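Local coordinates for protein beta-galactoside alpha-2,6-sialyltransferase (Photobacterium sp., PDB 2Z4T) that probably transfers sialic acid from a CMP-activated donor to the galactose of acceptors such as lactose, forming an alpha-2,6 linkage, at residues Asp179-Ile184 with Leu213-Ser218; Asp207-Ile212 with Thr225-Tyr230; Arg244-Leu247 with Asp251-Lys254; Asp258-Val263 with Gln283-Ala288; Pro481-Met486 with Glu495-Trp500. All blocks are in the same frame, centred on the assembly; numbering follows the deposited sequence. Where two conformers were deposited one is given.

Overall arrangement
All five contacts are free of clear cross-segment hydrogen bonds and rest on side-chain packing, but their depth differs. Interactions 2 and 5 are buried contacts of a helix with a strand or the residues leading into it, each inside a beta-alpha-beta unit of a different sheet of the GT-B enzyme, with centres about 32 Å apart. Interactions 1 and 4 are partly buried and mix aliphatic carbons with the methylene stems of glutamates. Interaction 3 lies at the surface, where a threonine methyl meets an amide. Helix 205-216 serves both interactions 1 and 2, helix 249-265 both 3 and 4, and interaction 4 touches 1 and 2, partly through Tyr286 packing on Leu213.

Interaction 1. Residues Asp179-Ile184 with Leu213-Ser218; sequences DLVQEI and LKELNS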
# COMPACT_ATOMS: atom_id res chain seq x y z
N ASP A 179 1.64 3.05 -20.49
CA ASP A 179 2.95 2.41 -20.53
C ASP A 179 3.09 1.29 -19.49
O ASP A 179 3.84 0.36 -19.69
CB ASP A 179 4.14 3.42 -20.53
CG ASP A 179 4.27 4.21 -19.21
OD1 ASP A 179 3.26 4.53 -18.56
OD2 ASP A 179 5.42 4.53 -18.84
N LEU A 180 2.32 1.35 -18.41
CA LEU A 180 2.30 0.24 -17.45
C LEU A 180 1.61 -0.96 -18.08
O LEU A 180 2.09 -2.10 -17.96
CB LEU A 180 1.53 0.64 -16.19
CG LEU A 180 1.80 -0.01 -14.84
CD1 LEU A 180 0.63 0.23 -13.88
CD2 LEU A 180 2.16 -1.46 -14.89
N VAL A 181 0.48 -0.70 -18.74
CA VAL A 181 -0.28 -1.76 -19.42
C VAL A 181 0.61 -2.44 -20.46
O VAL A 181 0.75 -3.67 -20.45
CB VAL A 181 -1.61 -1.24 -20.04
CG1 VAL A 181 -2.25 -2.31 -20.92
CG2 VAL A 181 -2.59 -0.79 -18.96
N GLN A 182 1.24 -1.64 -21.34
CA GLN A 182 2.16 -2.15 -22.36
C GLN A 182 3.26 -3.03 -21.76
O GLN A 182 3.61 -4.09 -22.29
CB GLN A 182 2.79 -0.99 -23.13
CG GLN A 182 1.81 -0.27 -24.06
CD GLN A 182 2.21 1.17 -24.37
OE1 GLN A 182 1.36 1.96 -24.78
NE2 GLN A 182 3.48 1.51 -24.16
N GLU A 183 3.83 -2.57 -20.64
CA GLU A 183 4.89 -3.35 -20.02
C GLU A 183 4.37 -4.70 -19.51
O GLU A 183 5.04 -5.73 -19.66
CB GLU A 183 5.60 -2.58 -18.91
CG GLU A 183 6.88 -3.25 -18.41
CD GLU A 183 7.85 -3.63 -19.57
OE1 GLU A 183 8.15 -2.74 -20.41
OE2 GLU A 183 8.29 -4.81 -19.62
N ILE A 184 3.16 -4.71 -18.96
CA ILE A 184 2.50 -5.94 -18.56
C ILE A 184 2.23 -6.86 -19.79
O ILE A 184 2.42 -8.09 -19.73
CB ILE A 184 1.20 -5.62 -17.78
CG1 ILE A 184 1.55 -4.88 -16.49
CG2 ILE A 184 0.36 -6.89 -17.51
CD1 ILE A 184 0.39 -4.20 -15.83
N LEU A 213 -6.75 -5.85 -17.18
CA LEU A 213 -7.42 -7.13 -17.27
C LEU A 213 -7.95 -7.42 -18.68
O LEU A 213 -8.04 -8.59 -19.08
CB LEU A 213 -8.50 -7.26 -16.21
CG LEU A 213 -7.89 -7.44 -14.81
CD1 LEU A 213 -8.95 -7.24 -13.76
CD2 LEU A 213 -7.21 -8.81 -14.66
N LYS A 214 -8.25 -6.38 -19.44
CA LYS A 214 -8.75 -6.66 -20.76
C LYS A 214 -7.66 -7.00 -21.76
O LYS A 214 -7.94 -7.60 -22.77
CB LYS A 214 -9.75 -5.63 -21.24
CG LYS A 214 -9.25 -4.29 -21.58
CD LYS A 214 -10.48 -3.42 -21.97
CE LYS A 214 -10.82 -3.53 -23.46
NZ LYS A 214 -11.82 -2.49 -23.86
N GLU A 215 -6.42 -6.66 -21.45
CA GLU A 215 -5.27 -7.14 -22.23
C GLU A 215 -4.95 -8.57 -21.84
O GLU A 215 -4.91 -9.45 -22.70
CB GLU A 215 -4.04 -6.26 -22.01
CG GLU A 215 -4.18 -4.86 -22.55
CD GLU A 215 -4.58 -4.82 -24.00
OE1 GLU A 215 -3.93 -5.51 -24.82
OE2 GLU A 215 -5.56 -4.11 -24.32
N LEU A 216 -4.73 -8.78 -20.56
CA LEU A 216 -4.40 -10.09 -20.00
C LEU A 216 -5.44 -11.18 -20.27
O LEU A 216 -5.11 -12.37 -20.38
CB LEU A 216 -4.18 -9.97 -18.49
CG LEU A 216 -2.90 -9.23 -18.09
CD1 LEU A 216 -2.63 -9.32 -16.59
CD2 LEU A 216 -1.72 -9.79 -18.89
N ASN A 217 -6.71 -10.78 -20.37
CA ASN A 217 -7.80 -11.71 -20.62
C ASN A 217 -7.57 -12.64 -21.81
O ASN A 217 -7.97 -13.80 -21.76
CB ASN A 217 -9.12 -10.96 -20.80
CG ASN A 217 -10.32 -11.88 -20.71
OD1 ASN A 217 -10.59 -12.47 -19.65
ND2 ASN A 217 -11.03 -12.05 -21.84
N SER A 218 -6.94 -12.15 -22.87
CA SER A 218 -6.71 -12.97 -24.05
C SER A 218 -5.46 -13.86 -23.96
O SER A 218 -5.19 -14.66 -24.87
CB SER A 218 -6.68 -12.11 -25.33
OG SER A 218 -5.73 -11.06 -25.20
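Helices 178-190 and 205-216 lie beside each other on the sheet of the N-terminal Rossmann-like half of the GT-B fold, with the CA atoms of Val181 and Glu215 7.9 Å apart and those of Ile184 and Leu216 8.2 Å apart. The two pairs are one helical turn apart on 179-184 but successive residues on 213-218. Val181 and Ile184 both direct their CB atoms at the partner helix. At the more open pair, the Val181 methyl CG1 meets Glu215 CG at 3.6 Å, the two side chains crossing at about a right angle. A bend at chi2 (-54°) turns the Glu215 carboxylate off, and the CG methylene is what faces the valine. The buried pair is purely aliphatic. Ile184 carries CG2 anti to the backbone N, which sends this branch across to Leu216, while its CD1 packs on Ile212 of the same neighbouring helix. Beneath, Ile184 also rests on Leu117 and Val119 of strand 103-122, placing this pair on the sheet side of the interface. The CG2 methyl of Ile184 sits against both leucine methyls, 3.8 Å from Leu216 CD2 and 4.0 Å from Leu216 CD1.

Interaction 2. Residues Asp207-Ile212 with Thr225-Tyr230; sequences DNLVPI and TNIDLY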
# COMPACT_ATOMS: atom_id res chain seq x y z
N ASP A 207 -10.99 1.79 -13.14
CA ASP A 207 -10.06 2.50 -14.04
C ASP A 207 -8.59 2.11 -13.89
O ASP A 207 -7.80 2.31 -14.82
CB ASP A 207 -10.14 4.01 -13.86
CG ASP A 207 -11.35 4.64 -14.56
OD1 ASP A 207 -11.91 4.05 -15.49
OD2 ASP A 207 -11.74 5.75 -14.16
N ASN A 208 -8.20 1.59 -12.73
CA ASN A 208 -6.84 1.07 -12.59
C ASN A 208 -6.67 -0.35 -13.15
O ASN A 208 -5.61 -0.68 -13.69
CB ASN A 208 -6.38 1.10 -11.13
CG ASN A 208 -6.13 2.52 -10.64
OD1 ASN A 208 -5.85 3.43 -11.44
ND2 ASN A 208 -6.22 2.71 -9.32
N LEU A 209 -7.70 -1.19 -13.03
CA LEU A 209 -7.51 -2.61 -13.29
C LEU A 209 -8.07 -3.04 -14.61
O LEU A 209 -7.47 -3.88 -15.29
CB LEU A 209 -8.03 -3.48 -12.16
CG LEU A 209 -7.34 -3.20 -10.82
CD1 LEU A 209 -7.74 -4.24 -9.84
CD2 LEU A 209 -5.83 -3.15 -10.94
N VAL A 210 -9.19 -2.44 -15.00
CA VAL A 210 -9.82 -2.81 -16.25
C VAL A 210 -8.86 -2.78 -17.43
O VAL A 210 -8.79 -3.76 -18.16
CB VAL A 210 -11.13 -2.02 -16.55
CG1 VAL A 210 -11.56 -2.23 -18.02
CG2 VAL A 210 -12.25 -2.45 -15.59
N PRO A 211 -8.10 -1.67 -17.63
CA PRO A 211 -7.25 -1.68 -18.84
C PRO A 211 -6.22 -2.80 -18.81
O PRO A 211 -5.81 -3.27 -19.86
CB PRO A 211 -6.56 -0.32 -18.83
CG PRO A 211 -7.39 0.51 -17.93
CD PRO A 211 -7.95 -0.41 -16.88
N ILE A 212 -5.82 -3.23 -17.63
CA ILE A 212 -4.88 -4.32 -17.50
C ILE A 212 -5.58 -5.65 -17.79
O ILE A 212 -5.09 -6.47 -18.57
CB ILE A 212 -4.25 -4.39 -16.11
CG1 ILE A 212 -3.47 -3.11 -15.80
CG2 ILE A 212 -3.36 -5.66 -15.98
CD1 ILE A 212 -3.18 -2.90 -14.30
N THR A 225 -3.54 -14.50 -10.04
CA THR A 225 -3.72 -15.30 -8.84
C THR A 225 -4.46 -14.58 -7.72
O THR A 225 -5.06 -15.24 -6.88
CB THR A 225 -2.39 -15.89 -8.32
OG1 THR A 225 -1.54 -14.84 -7.83
CG2 THR A 225 -1.68 -16.68 -9.42
N ASN A 226 -4.43 -13.25 -7.74
CA ASN A 226 -5.08 -12.43 -6.69
C ASN A 226 -5.23 -10.97 -7.08
O ASN A 226 -4.35 -10.38 -7.75
CB ASN A 226 -4.32 -12.51 -5.34
CG ASN A 226 -5.01 -11.73 -4.22
OD1 ASN A 226 -6.04 -12.16 -3.68
ND2 ASN A 226 -4.45 -10.55 -3.87
N ILE A 227 -6.35 -10.38 -6.66
CA ILE A 227 -6.54 -8.94 -6.70
C ILE A 227 -6.78 -8.45 -5.28
O ILE A 227 -7.71 -8.91 -4.60
CB ILE A 227 -7.70 -8.50 -7.63
CG1 ILE A 227 -7.55 -9.17 -9.01
CG2 ILE A 227 -7.75 -6.99 -7.73
CD1 ILE A 227 -8.63 -8.82 -10.00
N ASP A 228 -5.92 -7.54 -4.83
CA ASP A 228 -6.07 -6.87 -3.53
C ASP A 228 -6.71 -5.51 -3.72
O ASP A 228 -6.29 -4.73 -4.58
CB ASP A 228 -4.71 -6.67 -2.88
CG ASP A 228 -4.21 -7.90 -2.16
OD1 ASP A 228 -5.05 -8.71 -1.70
OD2 ASP A 228 -2.96 -8.04 -2.03
N LEU A 229 -7.71 -5.22 -2.90
CA LEU A 229 -8.34 -3.91 -2.91
C LEU A 229 -8.19 -3.22 -1.55
O LEU A 229 -8.63 -3.75 -0.51
CB LEU A 229 -9.80 -4.04 -3.36
CG LEU A 229 -9.75 -4.75 -4.72
CD1 LEU A 229 -10.71 -5.94 -4.83
CD2 LEU A 229 -9.81 -3.79 -5.93
N TYR A 230 -7.53 -2.07 -1.55
CA TYR A 230 -7.29 -1.30 -0.34
C TYR A 230 -8.03 -0.00 -0.51
O TYR A 230 -7.88 0.64 -1.56
CB TYR A 230 -5.78 -1.03 -0.14
CG TYR A 230 -4.96 -2.24 0.23
CD1 TYR A 230 -4.15 -2.89 -0.71
CD2 TYR A 230 -5.01 -2.76 1.53
CE1 TYR A 230 -3.40 -4.04 -0.37
CE2 TYR A 230 -4.24 -3.90 1.89
CZ TYR A 230 -3.45 -4.53 0.93
OH TYR A 230 -2.71 -5.63 1.30
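Leu209 and Ile227 run antiparallel alongside each other where helix 205-216 packs on strand 222-230, the second strand of the beta-alpha-beta unit begun by strand 194-201 in the Rossmann-like half of the enzyme. Both side chains start toward the other segment. Ile227 holds CG2 anti to its backbone N, which leaves this branch, and not CG1, to meet the leucine: Leu209 CD1 lies 3.5 Å from Ile227 CG2. Trp282 covers the same cluster, touching Leu209, Ile227 and Leu229. On the strand, Asn226 and Asp228 are joined by a bond from Asn226 ND2 to Asp228 OD1 (2.9 Å, 160° at the hydrogen). The oxygen lies in the plane of the amide, yet the donor stands above the plane of the carboxylate. The strand itself is paired through backbone bonds with strand 194-201 on one edge and with Pro287 and Asn289 on the other. Back at the helix, the same leucine methyl makes a looser second contact, Leu209 CD1 to Leu229 CD2, at 4.4 Å.

Interaction 3. Residues Arg244-Leu247 with Asp251-Lys254; sequences RDTL and DNLK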
# COMPACT_ATOMS: atom_id res chain seq x y z
N ARG A 244 -26.56 2.80 0.67
CA ARG A 244 -27.55 2.21 1.56
C ARG A 244 -28.95 2.34 0.97
O ARG A 244 -29.78 1.44 1.16
CB ARG A 244 -27.51 2.86 2.94
CG ARG A 244 -26.26 2.55 3.76
CD ARG A 244 -26.31 3.29 5.08
NE ARG A 244 -26.95 4.59 4.90
CZ ARG A 244 -27.70 5.20 5.81
NH1 ARG A 244 -27.89 4.64 7.00
NH2 ARG A 244 -28.26 6.38 5.53
N ASP A 245 -29.21 3.44 0.24
CA ASP A 245 -30.56 3.71 -0.31
C ASP A 245 -30.96 2.75 -1.43
O ASP A 245 -32.15 2.60 -1.73
CB ASP A 245 -30.70 5.15 -0.84
CG ASP A 245 -30.47 6.22 0.23
OD1 ASP A 245 -30.44 5.92 1.45
OD2 ASP A 245 -30.30 7.40 -0.18
N THR A 246 -29.98 2.11 -2.05
CA THR A 246 -30.24 1.27 -3.22
C THR A 246 -31.37 0.27 -2.99
O THR A 246 -31.30 -0.55 -2.07
CB THR A 246 -28.96 0.55 -3.66
OG1 THR A 246 -27.89 1.49 -3.73
CG2 THR A 246 -29.12 -0.09 -5.02
N LEU A 247 -32.42 0.35 -3.81
CA LEU A 247 -33.39 -0.74 -3.94
C LEU A 247 -32.73 -1.93 -4.62
O LEU A 247 -31.91 -1.74 -5.53
CB LEU A 247 -34.57 -0.36 -4.84
CG LEU A 247 -35.39 0.90 -4.60
CD1 LEU A 247 -36.57 0.86 -5.56
CD2 LEU A 247 -35.85 1.00 -3.15
N ASP A 251 -29.71 -7.48 -6.86
CA ASP A 251 -29.89 -7.29 -8.30
C ASP A 251 -28.81 -6.37 -8.90
O ASP A 251 -28.21 -6.73 -9.91
CB ASP A 251 -31.30 -6.77 -8.61
CG ASP A 251 -32.39 -7.83 -8.38
OD1 ASP A 251 -32.07 -9.04 -8.30
OD2 ASP A 251 -33.59 -7.46 -8.29
N ASN A 252 -28.54 -5.22 -8.26
CA ASN A 252 -27.59 -4.23 -8.78
C ASN A 252 -26.18 -4.78 -8.85
O ASN A 252 -25.46 -4.57 -9.82
CB ASN A 252 -27.56 -2.96 -7.92
CG ASN A 252 -28.68 -1.98 -8.26
OD1 ASN A 252 -29.87 -2.25 -8.05
ND2 ASN A 252 -28.30 -0.83 -8.79
N LEU A 253 -25.80 -5.50 -7.80
CA LEU A 253 -24.48 -6.11 -7.74
C LEU A 253 -24.29 -7.17 -8.83
O LEU A 253 -23.22 -7.24 -9.44
CB LEU A 253 -24.21 -6.67 -6.35
CG LEU A 253 -24.10 -5.62 -5.24
CD1 LEU A 253 -24.34 -6.25 -3.89
CD2 LEU A 253 -22.75 -4.94 -5.29
N LYS A 254 -25.32 -7.98 -9.06
CA LYS A 254 -25.24 -9.02 -10.10
C LYS A 254 -25.16 -8.41 -11.50
O LYS A 254 -24.45 -8.92 -12.37
CB LYS A 254 -26.43 -9.99 -10.01
CG LYS A 254 -26.32 -11.01 -8.88
CD LYS A 254 -27.70 -11.61 -8.62
CE LYS A 254 -27.63 -12.97 -7.89
NZ LYS A 254 -29.02 -13.51 -7.70
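The methyl group of Thr246 lies against the side-chain amide of Asn252, with Thr246 CG2 3.8 Å from Asn252 CG. The two side chains meet head-on, and each has its CB directed at the other segment. Thr246 keeps CG2 anti to the backbone N (chi1 -49° for OG1), offering the methyl to the asparagine while the hydroxyl OG1 turns back to hydrogen-bond the carbonyl of Trp243. Its polar end is thus engaged within the loop, and the methyl makes the contact with the helix. Leu247 adds to the interface mainly through its backbone, as its side chain extends off the helix. Lys249, at the start of helix 249-265, ties the loop further: its NZ bonds to the carbonyl oxygens of Arg244 and Thr246. Arg244 in turn reaches Glu301, a ligand of a bound magnesium ion, so the loop neighbours that site. This surface contact belongs to the connection between helices 234-243 and 249-265, folding the loop back on the first turn of the latter, whose inner residue Leu253 packs on helix 305-311.

Interaction 4. Residues Asp258-Val263 with Gln283-Ala288; sequences DYLEDV and QKLYPA
Leu285 meets Leu260 and Glu261 of helix 249-265 and carries the whole contact for segment 283-288. Ahead of it in sequence, Gln283 and Lys284 are engaged elsewhere, the lysine in a cation-pi interaction with the Tyr310 ring. At Leu285 the CB is directed at the facing helix, and with CG anti to the carbonyl carbon (chi1 -63°) the forked end divides between two successive residues. Leu285 CD1 packs on the first of them, lying 3.8 Å from Leu260 CD2. Leu285 CD2 rests along the aliphatic stem of the second, 3.8 Å from Glu261 CG and 3.7 Å from Glu261 CD. Glu261 is extended beyond CG, which lays its length beside the methyl, and its OE1 forms a salt bridge with Lys257 one turn earlier, a link that probably steadies the chain there. Leu260 is buried, with Trp282 and Phe206 also against it. Beyond Leu285 the weakly bonded helical turn gives way to Tyr286, and the chain runs on through Pro287 into strand 288-292, which Ala288 opens. The contact thus joins helix 249-265 to the short, weakly bonded helix 282-285 just ahead of the sheet, with helix 205-216 alongside both.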
# COMPACT_ATOMS: atom_id res chain seq x y z
N ASP A 258 -21.91 -8.82 -14.48
CA ASP A 258 -22.03 -9.06 -15.93
C ASP A 258 -21.42 -7.90 -16.69
O ASP A 258 -20.74 -8.08 -17.70
CB ASP A 258 -23.50 -9.25 -16.35
CG ASP A 258 -24.14 -10.46 -15.68
OD1 ASP A 258 -23.47 -11.50 -15.52
OD2 ASP A 258 -25.33 -10.37 -15.32
N TYR A 259 -21.65 -6.70 -16.16
CA TYR A 259 -21.16 -5.48 -16.77
C TYR A 259 -19.63 -5.51 -16.78
O TYR A 259 -19.01 -5.35 -17.85
CB TYR A 259 -21.68 -4.24 -16.04
CG TYR A 259 -20.99 -2.99 -16.50
CD1 TYR A 259 -21.34 -2.37 -17.71
CD2 TYR A 259 -19.96 -2.43 -15.75
CE1 TYR A 259 -20.68 -1.21 -18.13
CE2 TYR A 259 -19.30 -1.29 -16.16
CZ TYR A 259 -19.66 -0.68 -17.34
OH TYR A 259 -18.98 0.46 -17.72
N LEU A 260 -19.06 -5.74 -15.60
CA LEU A 260 -17.61 -5.81 -15.43
C LEU A 260 -17.03 -6.92 -16.29
O LEU A 260 -16.04 -6.70 -17.01
CB LEU A 260 -17.22 -5.98 -13.94
CG LEU A 260 -15.74 -5.94 -13.57
CD1 LEU A 260 -15.11 -4.62 -14.00
CD2 LEU A 260 -15.50 -6.13 -12.08
N GLU A 261 -17.65 -8.10 -16.25
CA GLU A 261 -17.25 -9.21 -17.10
C GLU A 261 -17.23 -8.86 -18.59
O GLU A 261 -16.27 -9.19 -19.28
CB GLU A 261 -18.14 -10.44 -16.86
CG GLU A 261 -17.50 -11.72 -17.40
CD GLU A 261 -18.20 -12.97 -16.95
OE1 GLU A 261 -19.40 -12.89 -16.58
OE2 GLU A 261 -17.55 -14.04 -16.97
N ASP A 262 -18.28 -8.20 -19.07
CA ASP A 262 -18.40 -7.81 -20.47
C ASP A 262 -17.40 -6.75 -20.89
O ASP A 262 -16.94 -6.75 -22.05
CB ASP A 262 -19.82 -7.33 -20.78
CG ASP A 262 -20.83 -8.46 -20.78
OD1 ASP A 262 -20.43 -9.64 -20.86
OD2 ASP A 262 -22.03 -8.15 -20.69
N VAL A 263 -17.09 -5.84 -19.98
CA VAL A 263 -16.11 -4.79 -20.24
C VAL A 263 -14.71 -5.43 -20.41
O VAL A 263 -14.03 -5.18 -21.41
CB VAL A 263 -16.13 -3.71 -19.12
CG1 VAL A 263 -14.88 -2.85 -19.16
CG2 VAL A 263 -17.37 -2.83 -19.23
N GLN A 283 -14.27 -10.08 -6.68
CA GLN A 283 -14.28 -11.41 -6.07
C GLN A 283 -15.16 -12.41 -6.81
O GLN A 283 -15.00 -13.63 -6.64
CB GLN A 283 -14.71 -11.33 -4.60
CG GLN A 283 -16.23 -11.23 -4.36
CD GLN A 283 -16.82 -9.86 -4.68
OE1 GLN A 283 -16.16 -9.00 -5.25
NE2 GLN A 283 -18.08 -9.67 -4.30
N LYS A 284 -16.10 -11.92 -7.61
CA LYS A 284 -16.96 -12.80 -8.40
C LYS A 284 -16.27 -13.27 -9.68
O LYS A 284 -16.75 -14.20 -10.31
CB LYS A 284 -18.26 -12.09 -8.77
CG LYS A 284 -19.15 -11.75 -7.59
CD LYS A 284 -19.68 -12.99 -6.90
CE LYS A 284 -19.96 -12.70 -5.45
NZ LYS A 284 -20.91 -13.67 -4.87
N LEU A 285 -15.16 -12.63 -10.05
CA LEU A 285 -14.50 -12.92 -11.33
C LEU A 285 -13.07 -13.39 -11.16
O LEU A 285 -12.48 -13.91 -12.11
CB LEU A 285 -14.52 -11.71 -12.26
CG LEU A 285 -15.88 -11.18 -12.74
CD1 LEU A 285 -15.75 -9.77 -13.28
CD2 LEU A 285 -16.41 -12.06 -13.82
N TYR A 286 -12.50 -13.19 -9.98
CA TYR A 286 -11.09 -13.47 -9.75
C TYR A 286 -10.92 -13.83 -8.30
O TYR A 286 -11.77 -13.47 -7.49
CB TYR A 286 -10.24 -12.24 -10.06
CG TYR A 286 -10.26 -11.80 -11.50
CD1 TYR A 286 -11.09 -10.76 -11.92
CD2 TYR A 286 -9.45 -12.42 -12.45
CE1 TYR A 286 -11.14 -10.36 -13.25
CE2 TYR A 286 -9.48 -12.02 -13.79
CZ TYR A 286 -10.33 -10.99 -14.18
OH TYR A 286 -10.37 -10.58 -15.50
N PRO A 287 -9.84 -14.54 -7.95
CA PRO A 287 -9.53 -14.59 -6.52
C PRO A 287 -9.16 -13.18 -6.10
O PRO A 287 -8.33 -12.54 -6.75
CB PRO A 287 -8.29 -15.51 -6.45
CG PRO A 287 -8.33 -16.31 -7.78
CD PRO A 287 -8.87 -15.30 -8.76
N ALA A 288 -9.80 -12.68 -5.04
CA ALA A 288 -9.66 -11.28 -4.68
C ALA A 288 -9.86 -11.10 -3.20
O ALA A 288 -10.58 -11.86 -2.58
CB ALA A 288 -10.67 -10.44 -5.44

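Interaction 5. Residues Pro481-Met486 with Glu495-Trp500; sequences PLVQVM and ENVLFW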
# COMPACT_ATOMS: atom_id res chain seq x y z
N PRO A 481 -22.50 12.83 4.79
CA PRO A 481 -22.19 11.40 4.88
C PRO A 481 -20.97 11.08 5.74
O PRO A 481 -20.99 10.14 6.56
CB PRO A 481 -21.94 11.02 3.42
CG PRO A 481 -22.82 11.94 2.67
CD PRO A 481 -22.67 13.24 3.39
N LEU A 482 -19.92 11.87 5.59
CA LEU A 482 -18.73 11.62 6.35
C LEU A 482 -19.08 11.70 7.84
O LEU A 482 -18.66 10.84 8.63
CB LEU A 482 -17.59 12.58 5.95
CG LEU A 482 -16.27 12.29 6.67
CD1 LEU A 482 -15.74 10.89 6.29
CD2 LEU A 482 -15.19 13.39 6.50
N VAL A 483 -19.89 12.70 8.20
CA VAL A 483 -20.28 12.86 9.61
C VAL A 483 -21.04 11.62 10.08
O VAL A 483 -20.73 11.06 11.14
CB VAL A 483 -21.11 14.12 9.87
CG1 VAL A 483 -21.51 14.18 11.33
CG2 VAL A 483 -20.33 15.36 9.50
N GLN A 484 -22.02 11.19 9.28
CA GLN A 484 -22.83 10.02 9.62
C GLN A 484 -22.04 8.70 9.62
O GLN A 484 -22.29 7.85 10.46
CB GLN A 484 -24.09 9.94 8.72
CG GLN A 484 -25.14 11.04 8.95
CD GLN A 484 -25.61 11.12 10.41
OE1 GLN A 484 -25.97 10.11 11.02
NE2 GLN A 484 -25.56 12.32 10.99
N VAL A 485 -21.07 8.54 8.71
CA VAL A 485 -20.13 7.40 8.80
C VAL A 485 -19.61 7.26 10.25
O VAL A 485 -19.48 6.13 10.75
CB VAL A 485 -19.11 7.38 7.69
CG1 VAL A 485 -18.15 6.21 7.88
CG2 VAL A 485 -19.85 7.24 6.35
N MET A 486 -19.19 8.33 10.91
CA MET A 486 -17.90 8.42 11.56
C MET A 486 -18.60 8.31 12.96
O MET A 486 -18.09 7.72 13.93
CB MET A 486 -17.17 9.74 11.40
CG MET A 486 -16.08 9.66 10.34
SD MET A 486 -14.79 10.87 10.57
CE MET A 486 -15.28 12.09 9.45
N GLU A 495 -24.07 14.41 19.29
CA GLU A 495 -24.25 15.61 20.11
C GLU A 495 -22.95 16.40 20.31
O GLU A 495 -22.99 17.57 20.69
CB GLU A 495 -24.96 15.28 21.44
CG GLU A 495 -24.24 14.26 22.38
CD GLU A 495 -24.29 12.79 21.89
OE1 GLU A 495 -24.93 12.50 20.83
OE2 GLU A 495 -23.69 11.91 22.56
N ASN A 496 -21.80 15.79 20.02
CA ASN A 496 -20.51 16.47 20.16
C ASN A 496 -19.77 16.80 18.85
O ASN A 496 -18.63 17.29 18.90
CB ASN A 496 -19.55 15.65 21.03
CG ASN A 496 -20.15 15.26 22.39
OD1 ASN A 496 -21.19 15.77 22.82
ND2 ASN A 496 -19.47 14.34 23.07
N VAL A 497 -20.37 16.50 17.70
CA VAL A 497 -19.74 16.79 16.42
C VAL A 497 -19.45 18.29 16.37
O VAL A 497 -20.31 19.08 16.76
CB VAL A 497 -20.66 16.44 15.23
CG1 VAL A 497 -20.16 17.06 13.95
CG2 VAL A 497 -20.79 14.93 15.07
N LEU A 498 -18.26 18.66 15.91
CA LEU A 498 -17.92 20.07 15.74
C LEU A 498 -17.72 20.41 14.27
O LEU A 498 -17.15 19.63 13.55
CB LEU A 498 -16.64 20.41 16.52
CG LEU A 498 -16.69 20.08 18.01
CD1 LEU A 498 -15.30 20.02 18.65
CD2 LEU A 498 -17.61 21.10 18.74
N PHE A 499 -18.17 21.57 13.83
CA PHE A 499 -17.86 22.01 12.47
C PHE A 499 -17.04 23.25 12.63
O PHE A 499 -17.25 23.98 13.57
CB PHE A 499 -19.15 22.32 11.68
CG PHE A 499 -20.03 21.15 11.50
CD1 PHE A 499 -19.80 20.24 10.46
CD2 PHE A 499 -21.09 20.91 12.39
CE1 PHE A 499 -20.61 19.11 10.29
CE2 PHE A 499 -21.90 19.79 12.25
CZ PHE A 499 -21.67 18.89 11.19
N TRP A 500 -16.10 23.53 11.72
CA TRP A 500 -15.26 24.74 11.72
C TRP A 500 -15.99 25.98 12.17
O TRP A 500 -15.41 26.93 12.70
CB TRP A 500 -14.77 25.04 10.30
CG TRP A 500 -13.57 24.28 9.85
CD1 TRP A 500 -12.68 23.61 10.63
CD2 TRP A 500 -13.09 24.16 8.50
NE1 TRP A 500 -11.69 23.06 9.86
CE2 TRP A 500 -11.91 23.39 8.55
CE3 TRP A 500 -13.55 24.64 7.27
CZ2 TRP A 500 -11.18 23.06 7.40
CZ3 TRP A 500 -12.82 24.32 6.12
CH2 TRP A 500 -11.65 23.54 6.20
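Val483 divides its two methyls between two residues of the facing segment, each of which also lies buried. One branch, CG1, meets Val497, with Val483 CG1 3.9 Å from Val497 CG2 and 4.1 Å from Val497 CG1. On the other branch, Val483 CG2 meets the Phe499 ring obliquely, nearest Phe499 CE1 at 3.8 Å. This division follows from the valine torsion: CG1 stands anti to the backbone N (chi1 178°), with CG2 beside that nitrogen. The valines cross at a slant, whereas Val483 and Phe499 reach out against each other. In the next shell, Phe465 of strand 460-465 touches both Val483 and Phe499, and Asp502 OD1 takes a bond from Phe499 N. The carbonyl of Val497 is held by Arg474 NH2, and Leu498 and Trp500 pair with Phe465 through the backbone. Helix 481-488 packs beside the short, weakly bonded edge strand 498-499 of the parallel sheet as the crossover of the beta-alpha-beta unit 460-465, 481-488, 498-499, characteristic of the C-terminal Rossmann-like half of a GT-B glycosyltransferase.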